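Local coordinates for DNA primase (Aquifex aeolicus, PDB 2AU3), which synthesises, as a bacterial RNA polymerase of the DnaG family, the short RNA primers from which DNA polymerase starts during DNA replication, at residues A[251-254]-A[255-259]; A[322-325]-A[326-329]. All coordinates share one frame; numbering follows the deposited sequence.

Contact 1: residues A[251-254]-A[255-259]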
loop_
_atom_site.group_PDB
_atom_site.type_symbol
_atom_site.label_atom_id
_atom_site.label_comp_id
_atom_site.label_asym_id
_atom_site.label_seq_id
_atom_site.Cartn_x
_atom_site.Cartn_y
_atom_site.Cartn_z
ATOM N N GLU A 251 -2.071 11.751 1.004
ATOM C CA GLU A 251 -2.961 11.778 -0.168
ATOM C C GLU A 251 -2.699 10.710 -1.201
ATOM O O GLU A 251 -3.638 10.219 -1.838
ATOM C CB GLU A 251 -2.935 13.140 -0.872
ATOM C CG GLU A 251 -3.287 14.309 0.034
ATOM C CD GLU A 251 -3.638 15.590 -0.727
ATOM O OE1 GLU A 251 -4.711 15.623 -1.372
ATOM O OE2 GLU A 251 -2.854 16.571 -0.639
ATOM N N GLY A 252 -1.430 10.392 -1.439
ATOM C CA GLY A 252 -1.080 9.498 -2.533
ATOM C C GLY A 252 0.183 8.686 -2.271
ATOM O O GLY A 252 0.810 8.839 -1.218
ATOM N N TYR A 253 0.561 7.852 -3.243
ATOM C CA TYR A 253 1.650 6.882 -3.076
ATOM C C TYR A 253 3.011 7.564 -2.844
ATOM O O TYR A 253 3.832 7.055 -2.084
ATOM C CB TYR A 253 1.741 5.967 -4.316
ATOM C CG TYR A 253 2.345 6.647 -5.507
ATOM C CD1 TYR A 253 3.718 6.584 -5.751
ATOM C CD2 TYR A 253 1.554 7.399 -6.375
ATOM C CE1 TYR A 253 4.283 7.246 -6.821
ATOM C CE2 TYR A 253 2.115 8.065 -7.459
ATOM C CZ TYR A 253 3.479 7.973 -7.676
ATOM O OH TYR A 253 4.058 8.620 -8.741
ATOM N N PHE A 254 3.261 8.670 -3.543
ATOM C CA PHE A 254 4.561 9.332 -3.472
ATOM C C PHE A 254 4.749 9.916 -2.072
ATOM O O PHE A 254 5.795 9.775 -1.499
ATOM C CB PHE A 254 4.710 10.422 -4.567
ATOM C CG PHE A 254 5.909 11.295 -4.397
ATOM C CD1 PHE A 254 7.181 10.829 -4.716
ATOM C CD2 PHE A 254 5.770 12.597 -3.902
ATOM C CE1 PHE A 254 8.294 11.635 -4.550
ATOM C CE2 PHE A 254 6.881 13.413 -3.724
ATOM C CZ PHE A 254 8.145 12.937 -4.046
ATOM N N ASP A 255 3.721 10.534 -1.507
ATOM C CA ASP A 255 3.841 11.030 -0.121
ATOM C C ASP A 255 4.115 9.878 0.829
ATOM O O ASP A 255 4.825 10.040 1.800
ATOM C CB ASP A 255 2.553 11.727 0.338
ATOM C CG ASP A 255 1.954 12.616 -0.726
ATOM O OD1 ASP A 255 2.458 13.740 -0.900
ATOM O OD2 ASP A 255 0.965 12.271 -1.431
ATOM N N LEU A 256 3.497 8.722 0.577
ATOM C CA LEU A 256 3.657 7.616 1.487
ATOM C C LEU A 256 5.093 7.094 1.386
ATOM O O LEU A 256 5.752 6.852 2.399
ATOM C CB LEU A 256 2.659 6.472 1.177
ATOM C CG LEU A 256 2.662 5.289 2.171
ATOM C CD1 LEU A 256 1.236 4.733 2.288
ATOM C CD2 LEU A 256 3.628 4.152 1.786
ATOM N N LEU A 257 5.567 6.921 0.146
ATOM C CA LEU A 257 6.887 6.366 -0.084
ATOM C C LEU A 257 7.955 7.253 0.528
ATOM O O LEU A 257 8.950 6.747 1.057
ATOM C CB LEU A 257 7.129 6.186 -1.566
ATOM C CG LEU A 257 6.230 5.122 -2.178
ATOM C CD1 LEU A 257 6.469 5.045 -3.663
ATOM C CD2 LEU A 257 6.529 3.801 -1.495
ATOM N N ARG A 258 7.722 8.566 0.486
ATOM C CA ARG A 258 8.612 9.546 1.088
ATOM C C ARG A 258 8.641 9.448 2.600
ATOM O O ARG A 258 9.710 9.451 3.186
ATOM C CB ARG A 258 8.203 10.974 0.696
ATOM C CG ARG A 258 8.647 11.366 -0.698
ATOM C CD ARG A 258 10.161 11.512 -0.842
ATOM N NE ARG A 258 10.591 12.771 -0.249
ATOM C CZ ARG A 258 11.517 12.892 0.695
ATOM N NH1 ARG A 258 12.149 11.840 1.173
ATOM N NH2 ARG A 258 11.816 14.078 1.161
ATOM N N LEU A 259 7.469 9.414 3.237
ATOM C CA LEU A 259 7.430 9.276 4.707
ATOM C C LEU A 259 8.110 7.976 5.158
ATOM O O LEU A 259 8.943 7.966 6.088
ATOM C CB LEU A 259 5.978 9.381 5.219
ATOM C CG LEU A 259 5.528 10.750 5.770
ATOM C CD1 LEU A 259 5.503 11.820 4.683
ATOM C CD2 LEU A 259 4.124 10.598 6.395
#
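Leu256 N to Gly252 O, Leu257 N to Tyr253 O (2.8 Å) and Arg258 N to Phe254 O are the i to i+4 hydrogen bonds that open helix 253-261, with Gly252 as its N-cap. Having no side chain, Gly252 brings no side-chain cap to the first turn; its part is played by its O, which takes Leu256 N. Help comes in the reverse sense: CG of Asp255 stands beside its own backbone N (chi1 -42°), which turns OD2 back toward Gly252 N at 3.0 Å in a weak, bent hydrogen bond of 128°. Only this half of a capping box is formed.

The turn is the start of the beta-alpha-beta crossover from strand 247-249 to strand 267-270 in the Toprim domain. Glu251, in the loop between strand and helix, is predicted to bind a catalytic magnesium ion together with Asp295, whose backbone N hydrogen-bonds to Glu251 OE2.

Farther along, Phe254 and Arg258 lie alongside each other on one flank of the helix. Arg258 CG sits over a face of the phenyl ring, 4.0 Å from its centroid, in a CH-pi contact displaced toward the CZ side, where CG and CZ are 3.7 Å apart. Bends at chi2 and chi3 of Arg258 carry the guanidinium onward to salt bridges with Asp330 and Glu262, while Arg133 makes a cation-pi contact with the same ring. With an alanine here in place of Phe254 the aromatic surface is gone, and Arg133 would probably lose its cation-pi partner while the Arg258 methylenes shift. One step back, Leu257 CD1 meets the edge of the Tyr253 ring at CD1, 3.8 Å away and near the ring plane.

Contact 2: residues A[322-325]-A[326-329]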
loop_
_atom_site.group_PDB
_atom_site.type_symbol
_atom_site.label_atom_id
_atom_site.label_comp_id
_atom_site.label_asym_id
_atom_site.label_seq_id
_atom_site.Cartn_x
_atom_site.Cartn_y
_atom_site.Cartn_z
ATOM N N TYR A 322 -1.729 20.335 9.811
ATOM C CA TYR A 322 -1.638 21.460 8.894
ATOM C C TYR A 322 -0.199 21.761 8.556
ATOM O O TYR A 322 0.542 22.307 9.384
ATOM C CB TYR A 322 -2.264 22.701 9.536
ATOM C CG TYR A 322 -3.720 22.483 9.873
ATOM C CD1 TYR A 322 -4.671 22.359 8.864
ATOM C CD2 TYR A 322 -4.135 22.324 11.192
ATOM C CE1 TYR A 322 -6.045 22.132 9.176
ATOM C CE2 TYR A 322 -5.489 22.097 11.508
ATOM C CZ TYR A 322 -6.429 21.997 10.497
ATOM O OH TYR A 322 -7.761 21.756 10.812
ATOM N N LEU A 323 0.188 21.395 7.348
ATOM C CA LEU A 323 1.419 21.888 6.742
ATOM C C LEU A 323 1.302 23.379 6.425
ATOM O O LEU A 323 0.216 23.862 6.061
ATOM C CB LEU A 323 1.694 21.125 5.460
ATOM C CG LEU A 323 2.097 19.662 5.651
ATOM C CD1 LEU A 323 2.121 18.975 4.304
ATOM C CD2 LEU A 323 3.451 19.593 6.332
ATOM N N PRO A 324 2.414 24.103 6.520
ATOM C CA PRO A 324 2.413 25.527 6.149
ATOM C C PRO A 324 2.124 25.717 4.657
ATOM O O PRO A 324 2.403 24.830 3.837
ATOM C CB PRO A 324 3.826 25.991 6.517
ATOM C CG PRO A 324 4.631 24.771 6.546
ATOM C CD PRO A 324 3.743 23.650 6.982
ATOM N N GLU A 325 1.549 26.877 4.325
ATOM C CA GLU A 325 1.073 27.164 2.978
ATOM C C GLU A 325 2.134 26.886 1.977
ATOM O O GLU A 325 3.262 27.343 2.129
ATOM C CB GLU A 325 0.637 28.632 2.836
ATOM C CG GLU A 325 0.100 28.961 1.452
ATOM C CD GLU A 325 -1.206 28.230 1.160
ATOM O OE1 GLU A 325 -1.976 27.989 2.105
ATOM O OE2 GLU A 325 -1.468 27.900 -0.016
ATOM N N GLY A 326 1.774 26.128 0.948
ATOM C CA GLY A 326 2.694 25.861 -0.140
ATOM C C GLY A 326 3.549 24.614 -0.033
ATOM O O GLY A 326 4.262 24.292 -0.989
ATOM N N TYR A 327 3.482 23.910 1.103
ATOM C CA TYR A 327 4.286 22.699 1.321
ATOM C C TYR A 327 3.473 21.429 1.178
ATOM O O TYR A 327 2.404 21.313 1.763
ATOM C CB TYR A 327 4.890 22.707 2.733
ATOM C CG TYR A 327 6.005 23.735 2.915
ATOM C CD1 TYR A 327 7.347 23.352 2.876
ATOM C CD2 TYR A 327 5.712 25.082 3.069
ATOM C CE1 TYR A 327 8.371 24.287 3.040
ATOM C CE2 TYR A 327 6.730 26.039 3.217
ATOM C CZ TYR A 327 8.050 25.626 3.209
ATOM O OH TYR A 327 9.050 26.545 3.352
ATOM N N ASP A 328 4.011 20.446 0.458
ATOM C CA ASP A 328 3.501 19.085 0.574
ATOM C C ASP A 328 4.455 18.351 1.535
ATOM O O ASP A 328 5.458 18.931 1.948
ATOM C CB ASP A 328 3.368 18.395 -0.798
ATOM C CG ASP A 328 4.690 18.172 -1.479
ATOM O OD1 ASP A 328 5.700 18.745 -1.014
ATOM O OD2 ASP A 328 4.815 17.425 -2.492
ATOM N N PRO A 329 4.122 17.138 1.976
ATOM C CA PRO A 329 5.037 16.407 2.858
ATOM C C PRO A 329 6.500 16.371 2.372
ATOM O O PRO A 329 7.393 16.561 3.178
ATOM C CB PRO A 329 4.429 14.999 2.903
ATOM C CG PRO A 329 2.968 15.248 2.757
ATOM C CD PRO A 329 2.836 16.430 1.811
#
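Pro324 and Tyr327 are the ends of a type II beta turn, closed by a hydrogen bond from Tyr327 N to Pro324 O of 3.1 Å and 154°. Glu325 and Gly326 fill the corners. Gly326 has a positive phi of 92°, where a CB would run into Glu325 O, which is why glycine fits this corner.

Among the apolar contacts, Pro324 CG rests 3.7 Å from Tyr327 CD2, the two side chains crossing obliquely. Tyr327 CG lies anti to its carbonyl carbon, beside its backbone N (chi1 -71°), which brings CD2 against Pro324 CG. Leu323 CD1 reaches Pro329 CD at 3.6 Å.

The polar ends have partners beyond the loop: Glu325 forms a salt bridge with Arg301, Tyr327 OH hydrogen-bonds to Glu335, and Asp328 OD1 caps Glu331 N as the N-cap of the next helix. The edge of the tyrosine ring lies near Pro324 O and Glu325 O. Gly326 and Tyr327 also share backbone hydrogen bonds with Gly296.

The turn thus links strand 317-321, at an outer edge of the Toprim sheet, to helix 329-336, whose Phe332 packs on Leu323 and Pro324, while Leu293 of strand 289-293 touches Leu323 and Pro329.

How the contacts relate
Both contacts are local, so each closes no more than a turn, and they follow one another without nesting or crossing. Contact 1 comes first, where the chain leaves strand 247-249 and starts helix 253-261. The chain then runs through strands 267-270, 289-293 and 317-321 before contact 2 turns it into helix 329-336. Distant in sequence, helix 253-261 meets the start of helix 329-336 in space: Leu259 CD1 lies 3.8 Å from Pro329 CB, and Asp255 OD1 the same distance from Pro329 CD. Asp295, predicted to bind magnesium, is close to the side chains of both Glu251 and Asp328, so the two turns probably help to frame the predicted magnesium site.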